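PDB 2NYK: M157 from Murid herpesvirus 1, which serves as an MHC class I-like viral ligand for Ly49 receptors of natural killer cells. Local coordinates for residues Arg37-Asp42 against Val74-Gln79; Val47-Val52 against Ser222-Gln227; Lys80-Asn85 against Val99-Leu104; Cys194-Arg199 against Cys241-Ser246. The protein carries 1 engineered substitution. All blocks are in the same frame, centred on the assembly; numbering follows the deposited sequence.

Contact 1 (Arg37-Asp42 against Val74-Gln79)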
loop_
_atom_site.group_PDB
_atom_site.type_symbol
_atom_site.label_atom_id
_atom_site.label_comp_id
_atom_site.label_asym_id
_atom_site.label_seq_id
_atom_site.Cartn_x
_atom_site.Cartn_y
_atom_site.Cartn_z
ATOM N N ARG A 37 3.118 5.039 -11.638
ATOM C CA ARG A 37 3.485 3.647 -11.368
ATOM C C ARG A 37 3.675 3.513 -9.873
ATOM O O ARG A 37 4.319 4.366 -9.252
ATOM C CB ARG A 37 4.810 3.295 -12.064
ATOM C CG ARG A 37 4.728 3.204 -13.575
ATOM C CD ARG A 37 6.114 3.372 -14.169
ATOM N NE ARG A 37 6.540 4.770 -14.179
ATOM C CZ ARG A 37 7.797 5.189 -14.327
ATOM N NH1 ARG A 37 8.806 4.319 -14.446
ATOM N NH2 ARG A 37 8.042 6.489 -14.353
ATOM N N THR A 38 3.153 2.436 -9.294
ATOM C CA THR A 38 3.251 2.234 -7.851
ATOM C C THR A 38 3.456 0.776 -7.471
ATOM O O THR A 38 3.102 -0.143 -8.219
ATOM C CB THR A 38 1.996 2.731 -7.073
ATOM O OG1 THR A 38 0.867 1.929 -7.426
ATOM C CG2 THR A 38 1.693 4.184 -7.359
ATOM N N ILE A 39 4.041 0.577 -6.300
ATOM C CA ILE A 39 4.199 -0.756 -5.746
ATOM C C ILE A 39 3.672 -0.672 -4.330
ATOM O O ILE A 39 4.033 0.251 -3.594
ATOM C CB ILE A 39 5.666 -1.217 -5.709
ATOM C CG1 ILE A 39 6.276 -1.292 -7.114
ATOM C CG2 ILE A 39 5.782 -2.620 -5.019
ATOM C CD1 ILE A 39 7.744 -1.548 -7.054
ATOM N N SER A 40 2.845 -1.652 -3.954
ATOM C CA SER A 40 2.325 -1.777 -2.605
ATOM C C SER A 40 2.617 -3.216 -2.204
ATOM O O SER A 40 2.886 -4.062 -3.073
ATOM C CB SER A 40 0.806 -1.554 -2.605
ATOM O OG SER A 40 0.492 -0.393 -3.389
ATOM N N VAL A 41 2.538 -3.506 -0.908
ATOM C CA VAL A 41 2.743 -4.859 -0.455
ATOM C C VAL A 41 1.640 -5.162 0.521
ATOM O O VAL A 41 1.156 -4.258 1.201
ATOM C CB VAL A 41 4.105 -5.082 0.238
ATOM C CG1 VAL A 41 5.271 -4.773 -0.720
ATOM C CG2 VAL A 41 4.201 -4.230 1.505
ATOM N N ASP A 42 1.267 -6.431 0.569
ATOM C CA ASP A 42 0.239 -6.935 1.480
ATOM C C ASP A 42 -1.067 -6.172 1.417
ATOM O O ASP A 42 -1.718 -5.939 2.437
ATOM C CB ASP A 42 0.784 -7.032 2.910
ATOM C CG ASP A 42 1.613 -8.270 3.099
ATOM O OD1 ASP A 42 1.483 -9.162 2.236
ATOM O OD2 ASP A 42 2.375 -8.377 4.081
ATOM N N VAL A 74 11.375 -2.515 -14.100
ATOM C CA VAL A 74 11.231 -2.936 -15.489
ATOM C C VAL A 74 9.819 -3.466 -15.770
ATOM O O VAL A 74 9.250 -3.151 -16.810
ATOM C CB VAL A 74 12.317 -3.987 -15.865
ATOM C CG1 VAL A 74 12.029 -4.645 -17.214
ATOM C CG2 VAL A 74 13.711 -3.331 -15.869
ATOM N N PHE A 75 9.255 -4.259 -14.852
ATOM C CA PHE A 75 7.881 -4.748 -15.015
ATOM C C PHE A 75 6.913 -3.579 -15.235
ATOM O O PHE A 75 6.118 -3.576 -16.171
ATOM C CB PHE A 75 7.436 -5.579 -13.802
ATOM C CG PHE A 75 6.043 -6.097 -13.931
ATOM C CD1 PHE A 75 5.778 -7.217 -14.715
ATOM C CD2 PHE A 75 4.979 -5.433 -13.326
ATOM C CE1 PHE A 75 4.496 -7.667 -14.894
ATOM C CE2 PHE A 75 3.683 -5.920 -13.463
ATOM C CZ PHE A 75 3.441 -7.024 -14.240
ATOM N N LEU A 76 7.015 -2.568 -14.386
ATOM C CA LEU A 76 6.145 -1.394 -14.447
ATOM C C LEU A 76 6.380 -0.554 -15.705
ATOM O O LEU A 76 5.432 -0.031 -16.296
ATOM C CB LEU A 76 6.398 -0.532 -13.211
ATOM C CG LEU A 76 5.896 -1.172 -11.911
ATOM C CD1 LEU A 76 6.468 -0.463 -10.699
ATOM C CD2 LEU A 76 4.385 -1.160 -11.873
ATOM N N ASP A 77 7.651 -0.427 -16.090
ATOM C CA ASP A 77 8.055 0.289 -17.307
ATOM C C ASP A 77 7.458 -0.366 -18.546
ATOM O O ASP A 77 6.889 0.300 -19.384
ATOM C CB ASP A 77 9.592 0.337 -17.410
ATOM C CG ASP A 77 10.078 1.295 -18.488
ATOM O OD1 ASP A 77 11.127 1.015 -19.107
ATOM O OD2 ASP A 77 9.413 2.318 -18.724
ATOM N N ILE A 78 7.570 -1.681 -18.633
ATOM C CA ILE A 78 6.967 -2.444 -19.716
ATOM C C ILE A 78 5.435 -2.299 -19.765
ATOM O O ILE A 78 4.872 -2.101 -20.842
ATOM C CB ILE A 78 7.353 -3.933 -19.641
ATOM C CG1 ILE A 78 8.863 -4.110 -19.914
ATOM C CG2 ILE A 78 6.496 -4.747 -20.609
ATOM C CD1 ILE A 78 9.339 -5.563 -19.874
ATOM N N GLN A 79 4.769 -2.406 -18.613
ATOM C CA GLN A 79 3.318 -2.184 -18.558
ATOM C C GLN A 79 2.956 -0.761 -18.995
ATOM O O GLN A 79 2.029 -0.565 -19.779
ATOM C CB GLN A 79 2.769 -2.457 -17.140
ATOM C CG GLN A 79 2.858 -3.918 -16.671
ATOM C CD GLN A 79 2.151 -4.900 -17.596
ATOM O OE1 GLN A 79 1.167 -4.562 -18.249
ATOM N NE2 GLN A 79 2.653 -6.129 -17.649
#

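Contact 2 (Val47-Val52 against Ser222-Gln227)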
loop_
_atom_site.group_PDB
_atom_site.type_symbol
_atom_site.label_atom_id
_atom_site.label_comp_id
_atom_site.label_asym_id
_atom_site.label_seq_id
_atom_site.Cartn_x
_atom_site.Cartn_y
_atom_site.Cartn_z
ATOM N N VAL A 47 4.213 1.790 -1.317
ATOM C CA VAL A 47 5.501 2.057 -0.648
ATOM C C VAL A 47 6.567 2.560 -1.646
ATOM O O VAL A 47 7.676 2.968 -1.254
ATOM C CB VAL A 47 5.992 0.817 0.129
ATOM C CG1 VAL A 47 5.063 0.553 1.334
ATOM C CG2 VAL A 47 6.083 -0.386 -0.773
ATOM N N VAL A 48 6.208 2.532 -2.930
ATOM C CA VAL A 48 7.056 3.067 -4.016
ATOM C C VAL A 48 6.148 3.727 -5.040
ATOM O O VAL A 48 5.191 3.095 -5.528
ATOM C CB VAL A 48 7.880 1.944 -4.743
ATOM C CG1 VAL A 48 8.794 2.585 -5.841
ATOM C CG2 VAL A 48 8.734 1.160 -3.766
ATOM N N VAL A 49 6.424 4.997 -5.357
ATOM C CA VAL A 49 5.582 5.781 -6.270
ATOM C C VAL A 49 6.437 6.502 -7.329
ATOM O O VAL A 49 7.362 7.230 -6.970
ATOM C CB VAL A 49 4.741 6.852 -5.513
ATOM C CG1 VAL A 49 3.934 7.707 -6.499
ATOM C CG2 VAL A 49 3.787 6.190 -4.488
ATOM N N TRP A 50 6.121 6.282 -8.611
ATOM C CA TRP A 50 6.724 7.036 -9.722
ATOM C C TRP A 50 5.663 7.947 -10.300
ATOM O O TRP A 50 4.735 7.475 -10.960
ATOM C CB TRP A 50 7.177 6.110 -10.848
ATOM C CG TRP A 50 8.468 5.430 -10.669
ATOM C CD1 TRP A 50 9.688 5.899 -11.045
ATOM C CD2 TRP A 50 8.685 4.110 -10.139
ATOM N NE1 TRP A 50 10.654 4.977 -10.755
ATOM C CE2 TRP A 50 10.069 3.866 -10.198
ATOM C CE3 TRP A 50 7.844 3.122 -9.593
ATOM C CZ2 TRP A 50 10.646 2.670 -9.729
ATOM C CZ3 TRP A 50 8.412 1.930 -9.150
ATOM C CH2 TRP A 50 9.802 1.717 -9.212
ATOM N N ASP A 51 5.806 9.245 -10.046
ATOM C CA ASP A 51 4.932 10.278 -10.607
ATOM C C ASP A 51 5.470 10.895 -11.895
ATOM O O ASP A 51 6.680 10.937 -12.121
ATOM C CB ASP A 51 4.685 11.384 -9.571
ATOM C CG ASP A 51 3.581 11.025 -8.599
ATOM O OD1 ASP A 51 2.483 10.654 -9.075
ATOM O OD2 ASP A 51 3.796 11.111 -7.367
ATOM N N VAL A 52 4.554 11.392 -12.723
ATOM C CA VAL A 52 4.899 12.063 -13.978
ATOM C C VAL A 52 5.881 13.231 -13.788
ATOM O O VAL A 52 5.903 13.880 -12.733
ATOM C CB VAL A 52 3.627 12.550 -14.718
ATOM C CG1 VAL A 52 2.881 13.628 -13.900
ATOM C CG2 VAL A 52 3.989 13.070 -16.112
ATOM N N SER A 222 -0.960 10.633 3.557
ATOM C CA SER A 222 -0.040 9.514 3.492
ATOM C C SER A 222 1.110 9.811 2.547
ATOM O O SER A 222 0.959 10.559 1.572
ATOM C CB SER A 222 -0.763 8.235 3.065
ATOM O OG SER A 222 -1.089 8.254 1.687
ATOM N N THR A 223 2.259 9.247 2.884
ATOM C CA THR A 223 3.451 9.276 2.044
ATOM C C THR A 223 3.923 7.820 1.982
ATOM O O THR A 223 3.359 6.967 2.652
ATOM C CB THR A 223 4.565 10.164 2.667
ATOM O OG1 THR A 223 4.977 9.589 3.913
ATOM C CG2 THR A 223 4.057 11.577 2.917
ATOM N N VAL A 224 4.945 7.519 1.193
ATOM C CA VAL A 224 5.470 6.154 1.170
ATOM C C VAL A 224 5.992 5.747 2.569
ATOM O O VAL A 224 6.158 4.546 2.882
ATOM C CB VAL A 224 6.534 5.964 0.070
ATOM C CG1 VAL A 224 5.891 6.142 -1.329
ATOM C CG2 VAL A 224 7.724 6.938 0.259
ATOM N N ASP A 225 6.227 6.753 3.411
ATOM C CA ASP A 225 6.807 6.529 4.735
ATOM C C ASP A 225 5.852 6.466 5.925
ATOM O O ASP A 225 6.211 5.904 6.950
ATOM C CB ASP A 225 7.916 7.547 5.007
ATOM C CG ASP A 225 9.145 7.266 4.194
ATOM O OD1 ASP A 225 9.646 6.129 4.246
ATOM O OD2 ASP A 225 9.596 8.160 3.474
ATOM N N CYS A 226 4.673 7.066 5.829
ATOM C CA CYS A 226 3.764 7.054 6.962
ATOM C C CYS A 226 2.341 7.475 6.621
ATOM O O CYS A 226 2.073 8.027 5.570
ATOM C CB CYS A 226 4.289 7.945 8.097
ATOM S SG CYS A 226 4.221 9.681 7.735
ATOM N N GLN A 227 1.428 7.197 7.534
ATOM C CA GLN A 227 0.040 7.591 7.346
ATOM C C GLN A 227 -0.377 8.411 8.529
ATOM O O GLN A 227 -0.084 8.056 9.678
ATOM C CB GLN A 227 -0.851 6.376 7.274
ATOM C CG GLN A 227 -0.491 5.331 6.235
ATOM C CD GLN A 227 -1.484 4.215 6.288
ATOM O OE1 GLN A 227 -2.680 4.412 6.023
ATOM N NE2 GLN A 227 -1.025 3.047 6.709
#

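Contact 3 (Lys80-Asn85 against Val99-Leu104)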
loop_
_atom_site.group_PDB
_atom_site.type_symbol
_atom_site.label_atom_id
_atom_site.label_comp_id
_atom_site.label_asym_id
_atom_site.label_seq_id
_atom_site.Cartn_x
_atom_site.Cartn_y
_atom_site.Cartn_z
ATOM N N LYS A 80 3.684 0.232 -18.504
ATOM C CA LYS A 80 3.441 1.597 -18.939
ATOM C C LYS A 80 3.518 1.737 -20.466
ATOM O O LYS A 80 2.604 2.290 -21.073
ATOM C CB LYS A 80 4.377 2.584 -18.249
ATOM C CG LYS A 80 3.810 3.992 -18.247
ATOM C CD LYS A 80 4.735 5.009 -17.611
ATOM C CE LYS A 80 5.845 5.400 -18.557
ATOM N NZ LYS A 80 6.664 6.506 -18.001
ATOM N N MET A 81 4.583 1.220 -21.078
ATOM C CA MET A 81 4.745 1.302 -22.541
ATOM C C MET A 81 3.608 0.596 -23.264
ATOM O O MET A 81 3.083 1.106 -24.258
ATOM C CB MET A 81 6.089 0.717 -22.986
ATOM C CG MET A 81 7.281 1.492 -22.454
ATOM S SD MET A 81 8.879 0.958 -23.088
ATOM C CE MET A 81 9.063 -0.665 -22.352
ATOM N N ARG A 82 3.235 -0.569 -22.742
ATOM C CA ARG A 82 2.120 -1.351 -23.250
ATOM C C ARG A 82 0.808 -0.575 -23.251
ATOM O O ARG A 82 0.071 -0.606 -24.243
ATOM C CB ARG A 82 1.960 -2.604 -22.405
ATOM C CG ARG A 82 0.840 -3.506 -22.807
ATOM C CD ARG A 82 0.576 -4.448 -21.675
ATOM N NE ARG A 82 -0.419 -5.450 -22.007
ATOM C CZ ARG A 82 -1.144 -6.098 -21.100
ATOM N NH1 ARG A 82 -0.977 -5.844 -19.799
ATOM N NH2 ARG A 82 -2.038 -6.999 -21.498
ATOM N N LEU A 83 0.518 0.101 -22.137
ATOM C CA LEU A 83 -0.710 0.889 -22.003
ATOM C C LEU A 83 -0.714 2.108 -22.926
ATOM O O LEU A 83 -1.747 2.429 -23.505
ATOM C CB LEU A 83 -0.952 1.329 -20.557
ATOM C CG LEU A 83 -1.091 0.334 -19.397
ATOM C CD1 LEU A 83 -1.749 1.046 -18.238
ATOM C CD2 LEU A 83 -1.863 -0.943 -19.761
ATOM N N ASN A 84 0.431 2.780 -23.045
ATOM C CA ASN A 84 0.608 3.894 -23.992
ATOM C C ASN A 84 0.260 3.468 -25.401
ATOM O O ASN A 84 -0.421 4.194 -26.120
ATOM C CB ASN A 84 2.052 4.394 -24.004
ATOM C CG ASN A 84 2.436 5.099 -22.728
ATOM O OD1 ASN A 84 1.698 5.942 -22.222
ATOM N ND2 ASN A 84 3.616 4.779 -22.211
ATOM N N ASN A 85 0.746 2.290 -25.787
ATOM C CA ASN A 85 0.440 1.698 -27.083
ATOM C C ASN A 85 -1.041 1.451 -27.279
ATOM O O ASN A 85 -1.576 1.755 -28.340
ATOM C CB ASN A 85 1.204 0.389 -27.287
ATOM C CG ASN A 85 2.589 0.609 -27.850
ATOM O OD1 ASN A 85 3.347 1.470 -27.366
ATOM N ND2 ASN A 85 2.936 -0.176 -28.878
ATOM N N VAL A 99 -3.721 -0.602 -15.193
ATOM C CA VAL A 99 -3.520 -2.038 -15.018
ATOM C C VAL A 99 -3.006 -2.292 -13.604
ATOM O O VAL A 99 -2.187 -1.525 -13.101
ATOM C CB VAL A 99 -2.582 -2.647 -16.096
ATOM C CG1 VAL A 99 -1.155 -2.004 -16.054
ATOM C CG2 VAL A 99 -2.490 -4.162 -15.960
ATOM N N ARG A 100 -3.496 -3.360 -12.973
ATOM C CA ARG A 100 -3.060 -3.737 -11.631
ATOM C C ARG A 100 -2.798 -5.239 -11.514
ATOM O O ARG A 100 -3.687 -6.037 -11.783
ATOM C CB ARG A 100 -4.129 -3.336 -10.604
ATOM C CG ARG A 100 -3.756 -3.619 -9.136
ATOM C CD ARG A 100 -4.978 -3.281 -8.228
ATOM N NE ARG A 100 -4.744 -3.598 -6.810
ATOM C CZ ARG A 100 -3.949 -2.897 -5.991
ATOM N NH1 ARG A 100 -3.286 -1.832 -6.428
ATOM N NH2 ARG A 100 -3.801 -3.263 -4.724
ATOM N N TYR A 101 -1.585 -5.609 -11.109
ATOM C CA TYR A 101 -1.252 -7.010 -10.865
ATOM C C TYR A 101 -1.216 -7.177 -9.366
ATOM O O TYR A 101 -0.382 -6.562 -8.687
ATOM C CB TYR A 101 0.108 -7.373 -11.448
ATOM C CG TYR A 101 0.123 -7.561 -12.959
ATOM C CD1 TYR A 101 -0.042 -6.478 -13.822
ATOM C CD2 TYR A 101 0.273 -8.835 -13.514
ATOM C CE1 TYR A 101 -0.056 -6.651 -15.211
ATOM C CE2 TYR A 101 0.270 -9.019 -14.912
ATOM C CZ TYR A 101 0.108 -7.925 -15.733
ATOM O OH TYR A 101 0.103 -8.097 -17.102
ATOM N N ALA A 102 -2.136 -7.973 -8.847
ATOM C CA ALA A 102 -2.194 -8.238 -7.420
ATOM C C ALA A 102 -1.707 -9.673 -7.252
ATOM O O ALA A 102 -2.421 -10.646 -7.597
ATOM C CB ALA A 102 -3.624 -8.059 -6.925
ATOM N N CYS A 103 -0.481 -9.798 -6.748
ATOM C CA CYS A 103 0.224 -11.086 -6.737
ATOM C C CYS A 103 0.488 -11.626 -5.329
ATOM O O CYS A 103 0.932 -10.886 -4.445
ATOM C CB CYS A 103 1.557 -10.954 -7.481
ATOM S SG CYS A 103 1.389 -10.416 -9.185
ATOM N N LEU A 104 0.221 -12.915 -5.151
ATOM C CA LEU A 104 0.511 -13.611 -3.921
ATOM C C LEU A 104 1.766 -14.433 -4.117
ATOM O O LEU A 104 1.830 -15.245 -5.034
ATOM C CB LEU A 104 -0.651 -14.543 -3.556
ATOM C CG LEU A 104 -0.481 -15.554 -2.409
ATOM C CD1 LEU A 104 -0.255 -14.885 -1.047
ATOM C CD2 LEU A 104 -1.702 -16.478 -2.345
HETATM O O HOH W 1 -1.928 -8.525 -18.576
#

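Contact 4 (Cys194-Arg199 against Cys241-Ser246)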
loop_
_atom_site.group_PDB
_atom_site.type_symbol
_atom_site.label_atom_id
_atom_site.label_comp_id
_atom_site.label_asym_id
_atom_site.label_seq_id
_atom_site.Cartn_x
_atom_site.Cartn_y
_atom_site.Cartn_z
ATOM N N CYS A 194 -8.511 13.701 17.000
ATOM C CA CYS A 194 -7.713 12.495 17.161
ATOM C C CYS A 194 -6.839 12.292 15.930
ATOM O O CYS A 194 -7.352 12.078 14.831
ATOM C CB CYS A 194 -8.605 11.279 17.407
ATOM S SG CYS A 194 -7.654 9.856 17.952
ATOM N N VAL A 195 -5.527 12.404 16.123
ATOM C CA VAL A 195 -4.555 12.247 15.056
ATOM C C VAL A 195 -3.788 10.954 15.296
ATOM O O VAL A 195 -3.089 10.812 16.307
ATOM C CB VAL A 195 -3.559 13.433 14.989
ATOM C CG1 VAL A 195 -2.563 13.224 13.866
ATOM C CG2 VAL A 195 -4.297 14.773 14.851
ATOM N N VAL A 196 -3.928 10.006 14.369
ATOM C CA VAL A 196 -3.225 8.727 14.466
ATOM C C VAL A 196 -2.126 8.623 13.407
ATOM O O VAL A 196 -2.404 8.786 12.232
ATOM C CB VAL A 196 -4.230 7.553 14.357
ATOM C CG1 VAL A 196 -3.518 6.201 14.421
ATOM C CG2 VAL A 196 -5.264 7.657 15.474
ATOM N N THR A 197 -0.892 8.364 13.856
ATOM C CA THR A 197 0.308 8.253 13.034
ATOM C C THR A 197 0.843 6.828 13.017
ATOM O O THR A 197 1.019 6.185 14.075
ATOM C CB THR A 197 1.430 9.212 13.560
ATOM O OG1 THR A 197 0.909 10.542 13.640
ATOM C CG2 THR A 197 2.639 9.216 12.620
ATOM N N SER A 198 1.086 6.322 11.809
ATOM C CA SER A 198 1.627 4.992 11.630
ATOM C C SER A 198 2.725 5.027 10.616
ATOM O O SER A 198 2.622 5.702 9.593
ATOM C CB SER A 198 0.513 4.040 11.161
ATOM O OG SER A 198 1.026 2.760 10.870
ATOM N N ARG A 199 3.792 4.279 10.887
ATOM C CA ARG A 199 4.892 4.194 9.972
ATOM C C ARG A 199 4.748 2.948 9.093
ATOM O O ARG A 199 5.671 2.561 8.422
ATOM C CB ARG A 199 6.228 4.185 10.730
ATOM C CG ARG A 199 6.459 5.462 11.558
ATOM C CD ARG A 199 7.929 5.684 11.874
ATOM N NE ARG A 199 8.562 4.504 12.470
ATOM C CZ ARG A 199 9.879 4.341 12.625
ATOM N NH1 ARG A 199 10.726 5.293 12.248
ATOM N NH2 ARG A 199 10.352 3.231 13.179
ATOM N N CYS A 241 -11.300 7.582 21.385
ATOM C CA CYS A 241 -10.832 7.509 19.996
ATOM C C CYS A 241 -10.428 6.066 19.745
ATOM O O CYS A 241 -9.575 5.520 20.442
ATOM C CB CYS A 241 -9.650 8.451 19.755
ATOM S SG CYS A 241 -8.983 8.358 18.072
ATOM N N TYR A 242 -11.092 5.450 18.782
ATOM C CA TYR A 242 -10.849 4.062 18.407
ATOM C C TYR A 242 -9.972 3.977 17.157
ATOM O O TYR A 242 -10.108 4.762 16.215
ATOM C CB TYR A 242 -12.169 3.333 18.140
ATOM C CG TYR A 242 -13.073 3.250 19.355
ATOM C CD1 TYR A 242 -13.895 4.324 19.704
ATOM C CD2 TYR A 242 -13.101 2.107 20.151
ATOM C CE1 TYR A 242 -14.732 4.263 20.819
ATOM C CE2 TYR A 242 -13.939 2.032 21.278
ATOM C CZ TYR A 242 -14.750 3.118 21.600
ATOM O OH TYR A 242 -15.575 3.072 22.699
ATOM N N VAL A 243 -9.076 3.002 17.176
ATOM C CA VAL A 243 -8.221 2.734 16.048
ATOM C C VAL A 243 -8.390 1.284 15.670
ATOM O O VAL A 243 -8.103 0.402 16.459
ATOM C CB VAL A 243 -6.748 2.993 16.379
ATOM C CG1 VAL A 243 -5.890 2.719 15.155
ATOM C CG2 VAL A 243 -6.547 4.422 16.899
ATOM N N THR A 244 -8.828 1.046 14.440
ATOM C CA THR A 244 -9.052 -0.311 13.961
ATOM C C THR A 244 -8.135 -0.577 12.786
ATOM O O THR A 244 -8.165 0.148 11.785
ATOM C CB THR A 244 -10.544 -0.547 13.559
ATOM O OG1 THR A 244 -11.405 -0.059 14.599
ATOM C CG2 THR A 244 -10.819 -2.031 13.309
ATOM N N SER A 245 -7.333 -1.628 12.923
ATOM C CA SER A 245 -6.340 -2.018 11.931
ATOM C C SER A 245 -6.769 -3.203 11.052
ATOM O O SER A 245 -7.328 -4.185 11.542
ATOM C CB SER A 245 -5.036 -2.364 12.634
ATOM O OG SER A 245 -4.085 -2.845 11.709
ATOM N N SER A 246 -6.470 -3.099 9.754
ATOM C CA SER A 246 -6.640 -4.206 8.792
ATOM C C SER A 246 -5.884 -5.457 9.240
ATOM O O SER A 246 -6.224 -6.575 8.852
ATOM C CB SER A 246 -6.130 -3.792 7.418
ATOM O OG SER A 246 -7.073 -2.913 6.815
#

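Contact 1 (Arg37-Asp42 against Val74-Gln79)
Helix-on-sheet packing joins Leu-76 to Arg-37 and Ile-39, under one of the helices that lie on the antiparallel sheet of an MHC class I-like platform. Helix 71-90 supplies one partner and strand 35-41 the other. The axes of the short segments approach to 9.2 Å with their chain directions 140° apart, so the helix runs roughly against the strand and at a slant to it. The backbones come nearest at Arg-37 and Leu-76.

Leu-76 is the one helix residue that carries the apolar contact, and its atoms divide the work. Leu-76 CB lies beside the aliphatic part of Arg-37, 4.0 Å from Arg-37 CD, while the branch tip turns to the next strand residue on the same face. Arg-37 and Leu-76 both point toward the opposing segment; of Ile-39, only the end comes nearer. The chain of Arg-37 is bent at its third torsion (chi3 -77°), which swings the guanidinium off the line of its methylenes. That group makes a cation-pi contact with Trp-50 on the neighbouring strand. Asp-77 may exert a weak electrostatic influence, but its OD2 stays 4.8 Å from Arg-37 NH1.

All the touching strand residues and Leu-76 are buried, and Val-27 and Trp-50 add further apolar cover to the leucine. Thr-38 takes part through its backbone, with its O 4.0 Å from the CD2 methyl of Leu-76. The other methyl makes the closest approach: Leu-76 CD1 sits 3.7 Å from Ile-39 CG1 and 4.0 Å from Ile-39 CD1.

Contact 2 (Val47-Val52 against Ser222-Gln227)
Val-224 meets Val-47, Val-48 and Val-49 by van der Waals packing, and most of that packing is against backbone. Val-224 CB stands 3.5 Å from Val-47 O, and Val-224 CG1 rests near the same peptide, reaching within 4.0 Å of Val-48 N. The side chain of Val-47 points away from the loop, which is why the carbonyl of that residue, and not its methyls, is what Val-224 covers. Val-49 does point toward the loop and gives the one methyl-to-methyl contact, CG2 to Val-224 CG1 at 3.8 Å. In both valines the touching methyl is the one anti to the carbonyl carbon (for Val-224, chi1 -65°).

The backbone on each side has a shape of its own. On the platform side a classic beta bulge sets Val-47 and Val-48 together opposite Ile-39, just where the strand bends. Segment 222-227 is the tip of a beta hairpin between strands 217-222 and 227-233 of the second, immunoglobulin-like domain, so the contact joins that domain to an outer part of the MHC-like platform sheet.

Polar bonds act within the hairpin and hold its tip. Thr-223 OG1 accepts from two backbone amides, Asp-225 N at 3.1 Å and Cys-226 N at 3.2 Å, which defines an ST turn and an ST motif on one hydroxyl. Neither bond is straight, with N-H...O angles of 141° and 135°. Thr-223 N also donates to Cys-226 O at 3.0 Å. Asp-225 OD1 also accepts from Lys-61 N, a polar tie from the hairpin to the platform domain.

Contact 3 (Lys80-Asn85 against Val99-Leu104)
Arg-82 NH1 is gripped twice: it donates to a water at 3.1 Å, and it is hydrogen-bonded to Gln-79 OE1 one helical turn back. The same water is bonded to Tyr-101 OH, so it bridges helix and strand where the direct separation of Arg-82 NH1 and Tyr-101 OH is 3.7 Å. The two side chains cross at about a right angle, with guanidinium and ring planes 53° apart. The arginine reaches this point because its chain is extended from CG to NE and sets out with CG anti to the backbone N (chi1 180°).

Helix 71-90 lies over strand 96-106, in the helix-on-sheet layer of an MHC class I-like platform; the segment axes pass 10.9 Å apart. Beside the arginine the contact is apolar. Leu-83 straddles one methyl of Val-99 with both of its branches, CD1 at 3.8 Å and CD2 at 3.9 Å from Val-99 CG1. That methyl lies between the backbone N and the carbonyl carbon of its own residue (chi1 61°), which turns it to the helix. The ring of Tyr-101 is also met edge-to-face by Phe-75.

Contact 4 (Cys194-Arg199 against Cys241-Ser246)
Cys-194 and Cys-241 form the tight end of this contact, a disulfide with SG to SG at 2.0 Å, and from it the two strands spread apart. CA atoms of the bonded cysteines are 6.5 Å apart. At Val-196 and Val-243 the CA separation has grown to 8.0 Å, and from Ser-198 CA to Ser-245 CA it is 10.6 Å. The two strands therefore run in the same general direction while diverging, without lying side by side in a sheet.

The pattern is that of an immunoglobulin-like sandwich, as in the membrane-proximal domain of class I MHC molecules. Strands 192-198 and 241-245 fit the B and F positions, and the bond between them pins the two layers. Each cysteine sends SG out anti to its backbone N (chi1 -168° for Cys-194, 178° for Cys-241), so that the sulfurs meet midway, and the torsion about the S-S bond is -89°, near the relaxed right angle.

One step farther along, Val-196 and Val-243 reach toward each other tip to tip, with their CG2 methyls 3.8 Å apart. Phe-204 and Val-206 of strand 204-208 pack on Val-196, and Trp-249 packs on Val-243, which adds apolar neighbours round the pair. At the wide end Arg-199 and Ser-246 are exposed and make no contact with the opposing segment.

Cohesion across this pair of strands is thus one covalent bond plus apolar packing, and the oxidised cysteines are consistent with a glycosylated protein that folds in the secretory pathway.

How the contacts relate
Contacts 1 and 3 are successive parts of one helix-sheet interface: both use helix 71-90, and their centres are 7 Å apart. Arg-37 NE and Lys-80 CD, 3.9 Å apart, also pack across them. Contact 2 joins contact 1 through adjacent strands, with a probable hydrogen bond from Trp-50 N to Arg-37 O at 2.7 Å. Its other segment leads into the second domain, where Gln-227 N and Ser-198 O, 2.8 Å apart, probably bond it to contact 4. Contact 2 is thus the step between platform and immunoglobulin-like domain, whereas contacts 1 and 4 have centres 28 Å apart. A glycan fucose lies about 9 Å from the Val-243 side chain.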